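Local structure of uncharacterized protein (Helicobacter pylori, 4O5J) at residues K211-K217 against I231-P237; M204-A208 against F243-K247; S99-Y105 against A322-N328. The protein probably binds sialylated carbohydrates on host cells, acting through this extracellular domain as an outer-membrane adhesin of the bacterium. All coordinates share one frame; numbering follows the deposited sequence.

Contact 1. Residues K211-K217 against I231-P237; sequences KTAMMWK and ITSTNYP. With EDO (1,2-ethanediol), chain B.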
loop_
_atom_site.group_PDB
_atom_site.type_symbol
_atom_site.label_atom_id
_atom_site.label_comp_id
_atom_site.label_asym_id
_atom_site.label_seq_id
_atom_site.Cartn_x
_atom_site.Cartn_y
_atom_site.Cartn_z
ATOM N N LYS A 211 -15.229 -22.229 -0.489
ATOM C CA LYS A 211 -15.430 -22.757 0.864
ATOM C C LYS A 211 -14.588 -24.001 1.106
ATOM O O LYS A 211 -15.093 -25.073 1.367
ATOM C CB LYS A 211 -16.883 -23.014 1.120
ATOM C CG LYS A 211 -17.625 -21.735 1.187
ATOM C CD LYS A 211 -18.113 -21.570 2.601
ATOM C CE LYS A 211 -18.920 -22.798 3.093
ATOM N NZ LYS A 211 -19.650 -22.563 4.384
ATOM N N THR A 212 -13.291 -23.838 1.005
ATOM C CA THR A 212 -12.337 -24.882 1.261
ATOM C C THR A 212 -11.400 -24.373 2.357
ATOM O O THR A 212 -10.768 -23.316 2.197
ATOM C CB THR A 212 -11.509 -25.169 -0.013
ATOM O OG1 THR A 212 -12.407 -25.805 -0.981
ATOM C CG2 THR A 212 -10.381 -26.166 0.290
ATOM N N ALA A 213 -11.280 -25.121 3.445
ATOM C CA ALA A 213 -10.409 -24.675 4.568
ATOM C C ALA A 213 -8.978 -25.062 4.316
ATOM O O ALA A 213 -8.719 -26.087 3.674
ATOM C CB ALA A 213 -10.938 -25.295 5.874
ATOM N N MET A 214 -8.023 -24.269 4.795
ATOM C CA MET A 214 -6.634 -24.653 4.648
ATOM C C MET A 214 -6.101 -25.335 5.907
ATOM O O MET A 214 -6.298 -24.842 7.053
ATOM C CB MET A 214 -5.757 -23.438 4.215
ATOM C CG MET A 214 -5.765 -22.278 5.158
ATOM S SD MET A 214 -4.778 -20.869 4.553
ATOM C CE MET A 214 -3.094 -21.524 4.577
ATOM N N MET A 215 -5.410 -26.461 5.726
ATOM C CA MET A 215 -4.842 -27.215 6.838
ATOM C C MET A 215 -3.378 -26.785 7.039
ATOM O O MET A 215 -2.468 -27.303 6.349
ATOM C CB MET A 215 -4.919 -28.707 6.526
ATOM C CG MET A 215 -6.352 -29.197 6.353
ATOM S SD MET A 215 -6.488 -30.968 5.893
ATOM C CE MET A 215 -5.869 -30.945 4.188
ATOM N N TRP A 216 -3.132 -25.841 7.934
ATOM C CA TRP A 216 -1.762 -25.349 8.167
ATOM C C TRP A 216 -0.800 -26.433 8.608
ATOM O O TRP A 216 0.394 -26.313 8.389
ATOM C CB TRP A 216 -1.722 -24.198 9.156
ATOM C CG TRP A 216 -2.235 -22.911 8.592
ATOM C CD1 TRP A 216 -3.546 -22.567 8.357
ATOM C CD2 TRP A 216 -1.439 -21.736 8.245
ATOM N NE1 TRP A 216 -3.622 -21.265 7.844
ATOM C CE2 TRP A 216 -2.358 -20.728 7.772
ATOM C CE3 TRP A 216 -0.070 -21.432 8.293
ATOM C CZ2 TRP A 216 -1.928 -19.473 7.372
ATOM C CZ3 TRP A 216 0.365 -20.195 7.887
ATOM C CH2 TRP A 216 -0.532 -19.213 7.424
ATOM N N LYS A 217 -1.307 -27.513 9.231
ATOM C CA LYS A 217 -0.441 -28.601 9.637
ATOM C C LYS A 217 0.224 -29.269 8.421
ATOM O O LYS A 217 1.306 -29.884 8.565
ATOM C CB LYS A 217 -1.226 -29.637 10.450
ATOM C CG LYS A 217 -0.372 -30.724 11.046
ATOM C CD LYS A 217 0.668 -30.118 12.079
ATOM C CE LYS A 217 1.563 -31.232 12.670
ATOM N NZ LYS A 217 2.574 -30.677 13.603
ATOM N N ILE A 231 2.237 -22.906 13.305
ATOM C CA ILE A 231 0.779 -22.820 13.054
ATOM C C ILE A 231 0.275 -24.136 12.512
ATOM O O ILE A 231 0.781 -24.643 11.486
ATOM C CB ILE A 231 0.454 -21.687 12.099
ATOM C CG1 ILE A 231 1.040 -20.381 12.645
ATOM C CG2 ILE A 231 -1.045 -21.618 11.865
ATOM C CD1 ILE A 231 0.979 -19.239 11.666
ATOM N N THR A 232 -0.730 -24.715 13.209
ATOM C CA THR A 232 -1.173 -26.084 12.939
ATOM C C THR A 232 -2.694 -26.154 12.833
ATOM O O THR A 232 -3.270 -27.234 12.757
ATOM C CB THR A 232 -0.729 -27.058 14.076
ATOM O OG1 THR A 232 -1.464 -26.715 15.258
ATOM C CG2 THR A 232 0.758 -26.968 14.354
ATOM N N SER A 233 -3.355 -25.009 12.919
ATOM C CA SER A 233 -4.796 -24.979 12.903
ATOM C C SER A 233 -5.339 -25.168 11.431
ATOM O O SER A 233 -4.605 -25.105 10.451
ATOM C CB SER A 233 -5.300 -23.663 13.427
ATOM O OG SER A 233 -4.853 -22.575 12.645
ATOM N N THR A 234 -6.630 -25.390 11.316
ATOM C CA THR A 234 -7.323 -25.591 10.057
ATOM C C THR A 234 -8.517 -24.701 9.991
ATOM O O THR A 234 -9.357 -24.738 10.855
ATOM C CB THR A 234 -7.822 -27.039 9.896
ATOM O OG1 THR A 234 -6.683 -27.930 9.781
ATOM C CG2 THR A 234 -8.715 -27.174 8.612
ATOM N N ASN A 235 -8.619 -23.878 8.953
ATOM C CA ASN A 235 -9.769 -22.976 8.846
ATOM C C ASN A 235 -9.802 -22.304 7.483
ATOM O O ASN A 235 -8.792 -22.360 6.753
ATOM C CB ASN A 235 -9.726 -21.924 9.958
ATOM C CG ASN A 235 -11.136 -21.533 10.416
ATOM O OD1 ASN A 235 -12.100 -21.534 9.635
ATOM N ND2 ASN A 235 -11.256 -21.206 11.694
ATOM N N TYR A 236 -10.915 -21.670 7.130
ATOM C CA TYR A 236 -10.989 -20.978 5.828
ATOM C C TYR A 236 -9.987 -19.830 5.826
ATOM O O TYR A 236 -9.743 -19.209 6.848
ATOM C CB TYR A 236 -12.395 -20.440 5.556
ATOM C CG TYR A 236 -13.400 -21.512 5.637
ATOM C CD1 TYR A 236 -13.507 -22.451 4.617
ATOM C CD2 TYR A 236 -14.243 -21.657 6.763
ATOM C CE1 TYR A 236 -14.482 -23.501 4.675
ATOM C CE2 TYR A 236 -15.173 -22.712 6.836
ATOM C CZ TYR A 236 -15.269 -23.608 5.763
ATOM O OH TYR A 236 -16.128 -24.657 5.835
ATOM N N PRO A 237 -9.401 -19.547 4.673
ATOM C CA PRO A 237 -8.402 -18.461 4.587
ATOM C C PRO A 237 -8.890 -17.142 5.175
ATOM O O PRO A 237 -8.084 -16.380 5.702
ATOM C CB PRO A 237 -8.160 -18.332 3.067
ATOM C CG PRO A 237 -8.388 -19.727 2.583
ATOM C CD PRO A 237 -9.528 -20.318 3.414
HETATM C C1 EDO B . -8.435 -19.006 13.164
HETATM O O1 EDO B . -8.532 -20.440 13.108
HETATM C C2 EDO B . -7.242 -18.574 14.025
HETATM O O2 EDO B . -6.594 -17.410 13.455
HETATM O O HOH W 1 -3.952 -28.273 10.179
#
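Trp216 lies alongside Ile231, and its atoms meet that residue and its neighbours one after another. Trp216 CB sits between two backbone oxygens, 3.3 Å from Ser233 O and 3.4 Å from Ile231 O. With CG beside its own backbone N, chi1 -73° sets the indole alongside the Ile231 side chain. CD1 brings an edge of the ring near Ser233 O, while Trp216 CD2 meets Ile231 CG2 at 3.6 Å. CE3 touches the same methyl, and CZ3 at the far rim reaches Ile231 CD1. Met214 CE lies on the other side of the indole from Ile231 CG2, and Tyr240 and Tyr318 also meet the ring. The two segments form a short antiparallel ladder of two strands, 214-215 and 234-235. Met214 and Asn235 are its hydrogen-bonded pair: Met214 N donates to Asn235 O over 2.8 Å, and Asn235 N returns a bond to Met214 O. Beyond the ladder, Trp216 N donates to Ser233 O (3.0 Å). Met215 and Thr234 make the non-hydrogen-bonded pair, their side chains running the same way. Thr234 OG1 lies 3.7 Å from Met215 CG, donates to Asn135 O and accepts from a water, which also takes the N-H of Lys217 and donates to Thr232 O. At the other end Ala213 CB covers one face of the Tyr236 ring, 4.0 Å from CD1. Asn235 OD1 folds back to accept from Tyr236 N, in the amide plane on a lone pair, and Asn235 ND2 donates to an ethanediol molecule, probably from the crystallisation liquor.

Contact 2. Residues M204-A208 against F243-K247; sequences MDLIA and FNNIK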
loop_
_atom_site.group_PDB
_atom_site.type_symbol
_atom_site.label_atom_id
_atom_site.label_comp_id
_atom_site.label_asym_id
_atom_site.label_seq_id
_atom_site.Cartn_x
_atom_site.Cartn_y
_atom_site.Cartn_z
ATOM N N MET A 204 -7.012 -13.845 -5.194
ATOM C CA MET A 204 -7.446 -13.685 -3.788
ATOM C C MET A 204 -8.962 -13.754 -3.682
ATOM O O MET A 204 -9.497 -14.361 -2.734
ATOM C CB MET A 204 -6.946 -12.392 -3.218
ATOM C CG MET A 204 -5.429 -12.286 -3.188
ATOM S SD MET A 204 -4.606 -13.627 -2.264
ATOM C CE MET A 204 -4.616 -12.888 -0.579
ATOM N N ASP A 205 -9.683 -13.161 -4.647
ATOM C CA ASP A 205 -11.174 -13.213 -4.606
ATOM C C ASP A 205 -11.644 -14.658 -4.715
ATOM O O ASP A 205 -12.559 -15.076 -4.000
ATOM C CB ASP A 205 -11.809 -12.432 -5.722
ATOM C CG ASP A 205 -11.704 -10.936 -5.505
ATOM O OD1 ASP A 205 -11.245 -10.558 -4.388
ATOM O OD2 ASP A 205 -12.033 -10.112 -6.436
ATOM N N LEU A 206 -11.027 -15.414 -5.615
ATOM C CA LEU A 206 -11.435 -16.775 -5.847
ATOM C C LEU A 206 -11.160 -17.606 -4.593
ATOM O O LEU A 206 -11.993 -18.432 -4.169
ATOM C CB LEU A 206 -10.706 -17.359 -7.066
ATOM C CG LEU A 206 -11.123 -18.774 -7.463
ATOM C CD1 LEU A 206 -12.656 -18.854 -7.566
ATOM C CD2 LEU A 206 -10.479 -19.164 -8.768
ATOM N N ILE A 207 -9.976 -17.428 -4.015
ATOM C CA ILE A 207 -9.651 -18.125 -2.774
ATOM C C ILE A 207 -10.651 -17.799 -1.647
ATOM O O ILE A 207 -11.167 -18.707 -0.940
ATOM C CB ILE A 207 -8.217 -17.805 -2.322
ATOM C CG1 ILE A 207 -7.209 -18.366 -3.370
ATOM C CG2 ILE A 207 -7.944 -18.374 -0.877
ATOM C CD1 ILE A 207 -5.765 -18.031 -3.114
ATOM N N ALA A 208 -10.960 -16.507 -1.494
ATOM C CA ALA A 208 -11.880 -16.077 -0.435
ATOM C C ALA A 208 -13.231 -16.726 -0.634
ATOM O O ALA A 208 -13.894 -17.072 0.320
ATOM C CB ALA A 208 -12.016 -14.562 -0.415
ATOM N N PHE A 243 -3.975 -13.675 5.242
ATOM C CA PHE A 243 -4.785 -13.682 4.047
ATOM C C PHE A 243 -5.608 -12.393 3.904
ATOM O O PHE A 243 -5.539 -11.711 2.854
ATOM C CB PHE A 243 -5.693 -14.873 3.994
ATOM C CG PHE A 243 -6.588 -14.892 2.739
ATOM C CD1 PHE A 243 -6.091 -15.318 1.512
ATOM C CD2 PHE A 243 -7.909 -14.410 2.793
ATOM C CE1 PHE A 243 -6.911 -15.294 0.375
ATOM C CE2 PHE A 243 -8.703 -14.392 1.709
ATOM C CZ PHE A 243 -8.216 -14.843 0.485
ATOM N N ASN A 244 -6.393 -12.051 4.916
ATOM C CA ASN A 244 -7.238 -10.897 4.846
ATOM C C ASN A 244 -6.451 -9.616 4.590
ATOM O O ASN A 244 -6.850 -8.794 3.760
ATOM C CB ASN A 244 -8.053 -10.758 6.119
ATOM C CG ASN A 244 -8.984 -11.940 6.332
ATOM O OD1 ASN A 244 -9.390 -12.599 5.357
ATOM N ND2 ASN A 244 -9.282 -12.255 7.570
ATOM N N ASN A 245 -5.358 -9.422 5.328
ATOM C CA ASN A 245 -4.605 -8.201 5.200
ATOM C C ASN A 245 -4.013 -8.076 3.758
ATOM O O ASN A 245 -4.060 -7.016 3.161
ATOM C CB ASN A 245 -3.492 -8.139 6.221
ATOM C CG ASN A 245 -4.003 -7.694 7.589
ATOM O OD1 ASN A 245 -5.208 -7.669 7.842
ATOM N ND2 ASN A 245 -3.070 -7.334 8.471
ATOM N N ILE A 246 -3.431 -9.144 3.236
ATOM C CA ILE A 246 -2.868 -9.127 1.907
ATOM C C ILE A 246 -3.985 -8.833 0.895
ATOM O O ILE A 246 -3.809 -8.001 0.023
ATOM C CB ILE A 246 -2.175 -10.461 1.533
ATOM C CG1 ILE A 246 -0.919 -10.661 2.368
ATOM C CG2 ILE A 246 -1.837 -10.469 0.037
ATOM C CD1 ILE A 246 -0.175 -12.008 2.104
ATOM N N LYS A 247 -5.148 -9.441 1.057
ATOM C CA LYS A 247 -6.274 -9.209 0.161
ATOM C C LYS A 247 -6.693 -7.753 0.179
ATOM O O LYS A 247 -7.002 -7.169 -0.864
ATOM C CB LYS A 247 -7.453 -10.137 0.515
ATOM C CG LYS A 247 -8.595 -10.020 -0.489
ATOM C CD LYS A 247 -9.652 -11.101 -0.203
ATOM C CE LYS A 247 -10.793 -11.115 -1.198
ATOM N NZ LYS A 247 -11.549 -9.874 -1.111
#
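Met204 reaches across to Phe243 and lays its methyl end against the side of the ring that carries CD1 and CE1, with Met204 CE 3.5 Å from Phe243 CE1. This is a Met-aromatic contact between two helices, 193-209 and 241-268, whose local axes run roughly antiparallel at 146° and approach to 11.0 Å. Met204 SD stands 4.9 Å from the centroid of the Phe243 ring and oblique to it, 55° off the ring normal. Bends at chi2 and chi3 of Met204 curl the thioether toward the facing helix, where Met204 CE also touches Ile246 CG2 at 3.7 Å. The side chain of Phe243 extends its ring toward Met204, Ile207 and Ala208. Phe243 CE1 meets Ile207 CG2, and Phe243 CZ lies 3.9 Å from Ala208 CB. Phe97 of helix 82-101 and Pro237 also pack on Phe243, while Val94 of that helix touches both Met204 and Ile246, so helix 82-101 adds to the apolar side. Next to this apolar cluster, Lys247 carries its aliphatic chain past Met204, with Lys247 CG 4.0 Å from Met204 CB, and past the Ala208 methyl. Asp205, whose OD1 also accepts from Gln201 NE2, crosses the lysine at about a right angle. A final bend at chi4 brings Lys247 NZ to 3.4 Å from Asp205 OD1, a long salt bridge.

Contact 3. Residues S99-Y105 against A322-N328; sequences SLYAGNY and AYLKIPN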
loop_
_atom_site.group_PDB
_atom_site.type_symbol
_atom_site.label_atom_id
_atom_site.label_comp_id
_atom_site.label_asym_id
_atom_site.label_seq_id
_atom_site.Cartn_x
_atom_site.Cartn_y
_atom_site.Cartn_z
ATOM N N SER A 99 1.906 -19.817 -2.447
ATOM C CA SER A 99 2.939 -20.832 -2.172
ATOM C C SER A 99 2.652 -21.597 -0.858
ATOM O O SER A 99 2.829 -22.842 -0.801
ATOM C CB SER A 99 4.275 -20.144 -2.103
ATOM O OG SER A 99 5.258 -21.103 -1.991
ATOM N N LEU A 100 2.154 -20.906 0.181
ATOM C CA LEU A 100 1.822 -21.561 1.459
ATOM C C LEU A 100 0.570 -22.403 1.313
ATOM O O LEU A 100 0.532 -23.588 1.700
ATOM C CB LEU A 100 1.575 -20.527 2.571
ATOM C CG LEU A 100 2.756 -19.782 3.115
ATOM C CD1 LEU A 100 2.257 -18.732 4.138
ATOM C CD2 LEU A 100 3.785 -20.768 3.742
ATOM N N TYR A 101 -0.484 -21.737 0.827
ATOM C CA TYR A 101 -1.818 -22.320 0.670
ATOM C C TYR A 101 -1.813 -23.556 -0.264
ATOM O O TYR A 101 -2.423 -24.621 0.043
ATOM C CB TYR A 101 -2.673 -21.219 0.119
ATOM C CG TYR A 101 -4.079 -21.552 -0.330
ATOM C CD1 TYR A 101 -5.084 -21.790 0.581
ATOM C CD2 TYR A 101 -4.436 -21.500 -1.713
ATOM C CE1 TYR A 101 -6.401 -22.009 0.192
ATOM C CE2 TYR A 101 -5.751 -21.711 -2.118
ATOM C CZ TYR A 101 -6.717 -21.966 -1.168
ATOM O OH TYR A 101 -8.040 -22.161 -1.570
ATOM N N ALA A 102 -1.113 -23.421 -1.393
ATOM C CA ALA A 102 -1.101 -24.450 -2.424
ATOM C C ALA A 102 0.352 -24.818 -2.714
ATOM O O ALA A 102 0.913 -25.712 -2.054
ATOM C CB ALA A 102 -1.803 -23.943 -3.700
ATOM N N GLY A 103 0.963 -24.190 -3.730
ATOM C CA GLY A 103 2.386 -24.372 -3.945
ATOM C C GLY A 103 2.723 -25.808 -4.289
ATOM O O GLY A 103 2.011 -26.447 -5.083
ATOM N N ASN A 104 3.777 -26.340 -3.656
ATOM C CA ASN A 104 4.273 -27.661 -3.976
ATOM C C ASN A 104 3.652 -28.752 -3.124
ATOM O O ASN A 104 3.973 -29.933 -3.275
ATOM C CB ASN A 104 5.786 -27.716 -3.929
ATOM C CG ASN A 104 6.327 -27.356 -2.486
ATOM O OD1 ASN A 104 5.593 -27.427 -1.498
ATOM N ND2 ASN A 104 7.571 -26.961 -2.393
ATOM N N TYR A 105 2.747 -28.364 -2.216
ATOM C CA TYR A 105 2.081 -29.336 -1.356
ATOM C C TYR A 105 0.924 -28.627 -0.685
ATOM O O TYR A 105 1.144 -27.829 0.257
ATOM C CB TYR A 105 3.090 -29.884 -0.329
ATOM C CG TYR A 105 2.553 -31.035 0.460
ATOM C CD1 TYR A 105 2.527 -32.345 -0.068
ATOM C CD2 TYR A 105 2.091 -30.851 1.742
ATOM C CE1 TYR A 105 2.018 -33.413 0.665
ATOM C CE2 TYR A 105 1.592 -31.916 2.486
ATOM C CZ TYR A 105 1.554 -33.166 1.954
ATOM O OH TYR A 105 1.024 -34.167 2.711
ATOM N N ALA A 322 8.148 -19.069 2.947
ATOM C CA ALA A 322 7.276 -19.957 2.155
ATOM C C ALA A 322 8.092 -20.727 1.123
ATOM O O ALA A 322 7.722 -21.830 0.751
ATOM C CB ALA A 322 6.145 -19.154 1.474
ATOM N N TYR A 323 9.230 -20.159 0.696
ATOM C CA TYR A 323 10.019 -20.771 -0.348
ATOM C C TYR A 323 10.751 -21.990 0.170
ATOM O O TYR A 323 11.292 -22.746 -0.634
ATOM C CB TYR A 323 11.020 -19.781 -0.947
ATOM C CG TYR A 323 12.158 -19.435 0.002
ATOM C CD1 TYR A 323 13.386 -20.087 -0.067
ATOM C CD2 TYR A 323 11.995 -18.464 0.992
ATOM C CE1 TYR A 323 14.411 -19.750 0.807
ATOM C CE2 TYR A 323 13.037 -18.128 1.877
ATOM C CZ TYR A 323 14.222 -18.773 1.770
ATOM O OH TYR A 323 15.245 -18.454 2.643
ATOM N N LEU A 324 10.788 -22.182 1.488
ATOM C CA LEU A 324 11.450 -23.332 2.101
ATOM C C LEU A 324 10.460 -24.479 2.337
ATOM O O LEU A 324 10.826 -25.529 2.849
ATOM C CB LEU A 324 12.107 -22.948 3.447
ATOM C CG LEU A 324 13.296 -22.021 3.213
ATOM C CD1 LEU A 324 13.721 -21.385 4.521
ATOM C CD2 LEU A 324 14.451 -22.764 2.543
ATOM N N LYS A 325 9.206 -24.275 1.983
ATOM C CA LYS A 325 8.203 -25.313 2.166
ATOM C C LYS A 325 8.592 -26.594 1.452
ATOM O O LYS A 325 9.003 -26.543 0.301
ATOM C CB LYS A 325 6.867 -24.815 1.701
ATOM C CG LYS A 325 5.696 -25.712 1.972
ATOM C CD LYS A 325 4.429 -24.969 1.506
ATOM C CE LYS A 325 3.295 -25.974 1.326
ATOM N NZ LYS A 325 2.131 -25.378 0.650
ATOM N N ILE A 326 8.555 -27.738 2.134
ATOM C CA ILE A 326 8.879 -28.996 1.476
ATOM C C ILE A 326 7.722 -29.933 1.551
ATOM O O ILE A 326 6.994 -29.943 2.533
ATOM C CB ILE A 326 10.110 -29.664 2.037
ATOM C CG1 ILE A 326 9.944 -29.937 3.516
ATOM C CG2 ILE A 326 11.394 -28.789 1.703
ATOM C CD1 ILE A 326 11.246 -29.831 4.357
ATOM N N PRO A 327 7.513 -30.698 0.484
ATOM C CA PRO A 327 6.327 -31.544 0.522
ATOM C C PRO A 327 6.530 -32.734 1.410
ATOM O O PRO A 327 7.625 -33.159 1.641
ATOM C CB PRO A 327 6.110 -31.956 -0.969
ATOM C CG PRO A 327 7.410 -31.757 -1.636
ATOM C CD PRO A 327 8.199 -30.726 -0.824
ATOM N N ASN A 328 5.457 -33.240 1.933
ATOM C CA ASN A 328 5.513 -34.414 2.760
ATOM C C ASN A 328 5.482 -35.785 1.958
ATOM O O ASN A 328 5.653 -36.842 2.539
ATOM C CB ASN A 328 4.361 -34.278 3.752
ATOM C CG ASN A 328 4.439 -35.263 4.860
ATOM O OD1 ASN A 328 4.057 -36.428 4.704
ATOM N ND2 ASN A 328 4.931 -34.816 5.978
#
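Lys325 drives a straight side chain into the end of helix 82-101, where its ammonium lies within hydrogen-bonding distance of four backbone carbonyls, shared among three N-H groups. CG is anti to the backbone N (chi1 -173°) and every later torsion is likewise extended. The bonds from Lys325 NZ to Leu100 O (2.6 Å) and Tyr105 O (2.7 Å) are the shortest; Ser99 O and Ala102 O each accept from it at 3.0 Å. The ammonium approaches Ser99 O in its carbonyl plane but stands above the planes of the other three. These acceptors span the last helical turn and the type II' beta turn Ala102-Tyr105, so the buried charge probably also gains from the helix C-terminal dipole. Ala102 O takes the turn's own bond from Tyr105 N on the opposite face from Lys325 NZ. Asn104 has CG between its backbone N and carbonyl carbon (chi1 61°), which turns the amide to Lys325 O; Asn104 ND2 donates there at 3.1 Å, nearly straight (167°). Under the Pro327-Asn328 peptide, the Tyr105 ring has Asn328 N over its centre, 3.6 Å above the ring plane, and Pro327 CB packs 3.7 Å from Tyr105 CD1. Beside the helix, Leu100 CD2 rests on Ala322 CB.

From the N terminus, helix 82-101 ends in segment 99-105, which waits for 322-328 beyond helix 313-320; contact 3 thus closes the widest loop, of more than 200 residues. Within it, helix 193-209 pairs with helix 241-268 in contact 2, and the hairpin of contact 1 lies between those two helices in sequence, following the first and preceding the second by a few residues. The three closures are therefore concentric, and none crosses another. In space they also meet: Pro237 of contact 1 packs on Ile207 of contact 2, while Tyr101 of contact 3 touches Met214, Pro237 and Ile207. Together they tie the hairpin, the helix pair and the post-313-320 loop to the C-terminal end of helix 82-101.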